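Putative acetyltransferase Ta0821 (Thermoplasma acidophilum DSM 1728, PDB 3C26) probably transfers an acyl group, as expected of a member of the GNAT acetyltransferase family, though its substrate is not established. Local coordinates at residues V67-H76 with L87-Y96. Sequence-based numbering, arbitrary orientation.
Sequences VSGRPVATIH and LGGLRVHPEY. With EDO (1,2-ethanediol), chain E; NO3 (nitrate ion), chain B.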
loop_
_atom_site.group_PDB
_atom_site.type_symbol
_atom_site.label_atom_id
_atom_site.label_comp_id
_atom_site.label_asym_id
_atom_site.label_seq_id
_atom_site.Cartn_x
_atom_site.Cartn_y
_atom_site.Cartn_z
ATOM N N VAL A 67 12.638 -28.005 15.729
ATOM C CA VAL A 67 13.953 -28.509 15.362
ATOM C C VAL A 67 14.670 -28.844 16.669
ATOM O O VAL A 67 14.937 -27.984 17.496
ATOM C CB VAL A 67 14.754 -27.492 14.586
ATOM C CG1 VAL A 67 16.211 -27.957 14.476
ATOM C CG2 VAL A 67 14.075 -27.210 13.182
ATOM N N SER A 68 14.944 -30.126 16.858
ATOM C CA SER A 68 15.585 -30.594 18.085
ATOM C C SER A 68 14.917 -29.993 19.323
ATOM O O SER A 68 15.573 -29.480 20.235
ATOM C CB SER A 68 17.078 -30.273 18.066
ATOM O OG SER A 68 17.639 -30.504 16.768
ATOM N N GLY A 69 13.584 -30.051 19.300
ATOM C CA GLY A 69 12.735 -29.648 20.423
ATOM C C GLY A 69 12.502 -28.164 20.492
ATOM O O GLY A 69 11.703 -27.695 21.302
ATOM N N ARG A 70 13.224 -27.421 19.656
ATOM C CA ARG A 70 13.114 -25.948 19.655
ATOM C C ARG A 70 12.062 -25.474 18.683
ATOM O O ARG A 70 12.092 -25.864 17.542
ATOM C CB ARG A 70 14.444 -25.254 19.302
ATOM C CG ARG A 70 15.528 -25.268 20.389
ATOM C CD ARG A 70 16.853 -24.677 19.848
ATOM N NE ARG A 70 17.499 -25.571 18.881
ATOM C CZ ARG A 70 17.417 -25.449 17.564
ATOM N NH1 ARG A 70 16.724 -24.447 17.008
ATOM N NH2 ARG A 70 18.025 -26.345 16.804
ATOM N N PRO A 71 11.123 -24.640 19.136
ATOM C CA PRO A 71 10.128 -24.158 18.175
ATOM C C PRO A 71 10.716 -23.193 17.144
ATOM O O PRO A 71 11.493 -22.312 17.517
ATOM C CB PRO A 71 9.102 -23.458 19.050
ATOM C CG PRO A 71 9.834 -23.070 20.282
ATOM C CD PRO A 71 10.876 -24.133 20.497
ATOM N N VAL A 72 10.367 -23.383 15.856
ATOM C CA VAL A 72 10.880 -22.484 14.798
ATOM C C VAL A 72 9.764 -21.752 13.991
ATOM O O VAL A 72 10.007 -20.778 13.271
ATOM C CB VAL A 72 11.920 -23.212 13.842
ATOM C CG1 VAL A 72 13.142 -23.765 14.648
ATOM C CG2 VAL A 72 11.239 -24.310 13.007
ATOM N N ALA A 73 8.538 -22.223 14.161
ATOM C CA ALA A 73 7.357 -21.653 13.465
ATOM C C ALA A 73 6.094 -21.932 14.264
ATOM O O ALA A 73 5.996 -22.933 15.033
ATOM C CB ALA A 73 7.202 -22.230 12.069
ATOM N N THR A 74 5.126 -21.041 14.096
ATOM C CA THR A 74 3.822 -21.228 14.734
ATOM C C THR A 74 2.716 -21.182 13.721
ATOM O O THR A 74 2.838 -20.583 12.639
ATOM C CB THR A 74 3.518 -20.100 15.781
ATOM O OG1 THR A 74 3.474 -18.806 15.127
ATOM C CG2 THR A 74 4.554 -20.070 16.897
ATOM N N ILE A 75 1.631 -21.852 14.083
ATOM C CA ILE A 75 0.350 -21.669 13.424
ATOM C C ILE A 75 -0.743 -21.763 14.504
ATOM O O ILE A 75 -0.687 -22.649 15.364
ATOM C CB ILE A 75 0.069 -22.706 12.279
ATOM C CG1 ILE A 75 -1.218 -22.379 11.542
ATOM C CG2 ILE A 75 -0.136 -24.118 12.844
ATOM C CD1 ILE A 75 -1.093 -21.376 10.508
ATOM N N HIS A 76 -1.712 -20.837 14.445
ATOM C CA HIS A 76 -2.903 -20.884 15.313
ATOM C C HIS A 76 -4.081 -21.537 14.568
ATOM O O HIS A 76 -4.279 -21.305 13.393
ATOM C CB HIS A 76 -3.293 -19.472 15.783
ATOM C CG HIS A 76 -4.548 -19.421 16.613
ATOM N ND1 HIS A 76 -5.669 -18.695 16.243
ATOM C CD2 HIS A 76 -4.852 -20.006 17.799
ATOM C CE1 HIS A 76 -6.611 -18.861 17.161
ATOM N NE2 HIS A 76 -6.135 -19.640 18.119
ATOM N N LEU A 87 -7.506 -20.430 10.517
ATOM C CA LEU A 87 -6.072 -20.518 10.699
ATOM C C LEU A 87 -5.494 -19.147 10.579
ATOM O O LEU A 87 -5.957 -18.305 9.775
ATOM C CB LEU A 87 -5.450 -21.373 9.622
ATOM C CG LEU A 87 -5.977 -22.804 9.491
ATOM C CD1 LEU A 87 -5.383 -23.390 8.247
ATOM C CD2 LEU A 87 -5.683 -23.673 10.775
ATOM N N GLY A 88 -4.482 -18.937 11.407
ATOM C CA GLY A 88 -3.661 -17.760 11.319
ATOM C C GLY A 88 -2.517 -17.726 12.290
ATOM O O GLY A 88 -2.095 -18.744 12.822
ATOM N N GLY A 89 -1.978 -16.548 12.480
ATOM C CA GLY A 89 -0.873 -16.405 13.388
ATOM C C GLY A 89 0.345 -17.173 12.892
ATOM O O GLY A 89 1.118 -17.692 13.674
ATOM N N LEU A 90 0.477 -17.291 11.570
ATOM C CA LEU A 90 1.666 -17.938 10.948
ATOM C C LEU A 90 2.921 -17.054 11.093
ATOM O O LEU A 90 3.063 -15.979 10.493
ATOM C CB LEU A 90 1.411 -18.344 9.461
ATOM C CG LEU A 90 2.319 -19.472 8.918
ATOM C CD1 LEU A 90 1.798 -19.994 7.546
ATOM C CD2 LEU A 90 3.820 -19.053 8.785
ATOM N N ARG A 91 3.825 -17.546 11.930
ATOM C CA ARG A 91 5.078 -16.845 12.271
ATOM C C ARG A 91 6.249 -17.787 12.294
ATOM O O ARG A 91 6.122 -18.968 12.553
ATOM C CB ARG A 91 4.938 -16.112 13.611
ATOM C CG ARG A 91 3.953 -14.963 13.506
ATOM C CD ARG A 91 3.842 -14.152 14.793
ATOM N NE ARG A 91 2.941 -13.021 14.626
ATOM C CZ ARG A 91 2.847 -11.992 15.466
ATOM N NH1 ARG A 91 3.568 -11.941 16.574
ATOM N NH2 ARG A 91 2.065 -10.974 15.176
ATOM N N VAL A 92 7.399 -17.229 11.953
ATOM C CA VAL A 92 8.639 -17.958 11.916
ATOM C C VAL A 92 9.722 -17.157 12.682
ATOM O O VAL A 92 9.709 -15.895 12.800
ATOM C CB VAL A 92 9.116 -18.255 10.457
ATOM C CG1 VAL A 92 7.976 -18.964 9.610
ATOM C CG2 VAL A 92 9.616 -16.966 9.755
ATOM N N HIS A 93 10.636 -17.933 13.231
ATOM C CA HIS A 93 11.816 -17.375 13.838
ATOM C C HIS A 93 12.553 -16.574 12.740
ATOM O O HIS A 93 12.612 -16.985 11.599
ATOM C CB HIS A 93 12.711 -18.476 14.386
ATOM C CG HIS A 93 13.985 -17.940 14.953
ATOM N ND1 HIS A 93 15.087 -17.659 14.173
ATOM C CD2 HIS A 93 14.300 -17.540 16.209
ATOM C CE1 HIS A 93 16.045 -17.166 14.937
ATOM N NE2 HIS A 93 15.595 -17.080 16.176
ATOM N N PRO A 94 13.134 -15.423 13.084
ATOM C CA PRO A 94 13.652 -14.554 12.027
ATOM C C PRO A 94 14.805 -15.113 11.201
ATOM O O PRO A 94 15.005 -14.708 10.060
ATOM C CB PRO A 94 14.057 -13.301 12.778
ATOM C CG PRO A 94 13.329 -13.365 14.018
ATOM C CD PRO A 94 13.203 -14.780 14.390
ATOM N N GLU A 95 15.501 -16.083 11.755
ATOM C CA GLU A 95 16.599 -16.796 11.030
ATOM C C GLU A 95 16.093 -17.667 9.897
ATOM O O GLU A 95 16.863 -18.120 9.059
ATOM C CB GLU A 95 17.360 -17.724 11.985
ATOM C CG GLU A 95 18.151 -17.007 12.989
ATOM C CD GLU A 95 19.503 -16.643 12.460
ATOM O OE1 GLU A 95 20.336 -17.581 12.292
ATOM O OE2 GLU A 95 19.737 -15.424 12.227
ATOM N N TYR A 96 14.781 -17.891 9.861
ATOM C CA TYR A 96 14.212 -18.856 8.907
ATOM C C TYR A 96 13.374 -18.191 7.822
ATOM O O TYR A 96 12.663 -18.834 7.039
ATOM C CB TYR A 96 13.340 -19.871 9.642
ATOM C CG TYR A 96 14.082 -20.807 10.577
ATOM C CD1 TYR A 96 14.581 -20.369 11.811
ATOM C CD2 TYR A 96 14.281 -22.144 10.234
ATOM C CE1 TYR A 96 15.246 -21.248 12.659
ATOM C CE2 TYR A 96 14.945 -23.006 11.079
ATOM C CZ TYR A 96 15.416 -22.563 12.284
ATOM O OH TYR A 96 16.076 -23.469 13.118
HETATM C C1 EDO E . -7.945 -16.763 13.822
HETATM O O1 EDO E . -8.145 -16.835 15.226
HETATM C C2 EDO E . -6.505 -16.414 13.559
HETATM O O2 EDO E . -5.661 -17.426 14.055
HETATM N N NO3 B . 0.400 -12.287 12.148
HETATM O O1 NO3 B . 1.045 -13.384 12.648
HETATM O O2 NO3 B . 0.819 -11.045 12.495
HETATM O O3 NO3 B . -0.604 -12.429 11.239
#
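Thr74 and Arg91 form a hydrogen-bonded pair in the antiparallel beta hairpin of strands 70-79 and 85-92, part of the GNAT fold; the axes of 70-76 and 87-92 run at 171°, antiparallel. A beta bulge interrupts the pairing: the register shifts by one between Thr74 and His76, where Gly89 and Leu90 stand opposite the single Ile75, and Gly89 has a positive phi. One tight part lies here. Thr74 OG1 donates to Gly89 O at 3.0 Å, almost in line with that carbonyl; with chi1 at 62° the hydroxyl sits between its own backbone N and carbonyl carbon, which brings it to the bulge. Beyond it, His76 N reaches Gly88 O at 2.7 Å. Ala73 CB lies 4.2 Å from Val92 CG1, on the sheet face opposite Thr74 and Arg91.

Arg91 runs alongside Thr74, its CB 3.4 Å from OG1, then extends away to a nitrate, probably from the crystallisation liquor, and to a salt bridge with Asp50. Its NE donates to nitrate O1 at 2.8 Å and NH2 to O2, the nitrate sitting at the guanidinium edge, near its plane. Replacing Arg91 by alanine is likely to leave Asp50 without its charged mate and the nitrate without its two-point grip.

The 67-70 turn is the loose, solvent side: exposed Arg70 brings NH1 no nearer than 4.1 Å to Tyr96 OH. Buried Val72 makes a second tight part, a CH-pi contact with CB over one face of the Tyr96 ring, 4.0 Å from the centroid and 15° off the normal; Val72 CG1 comes within 3.3 Å of Tyr96 OH.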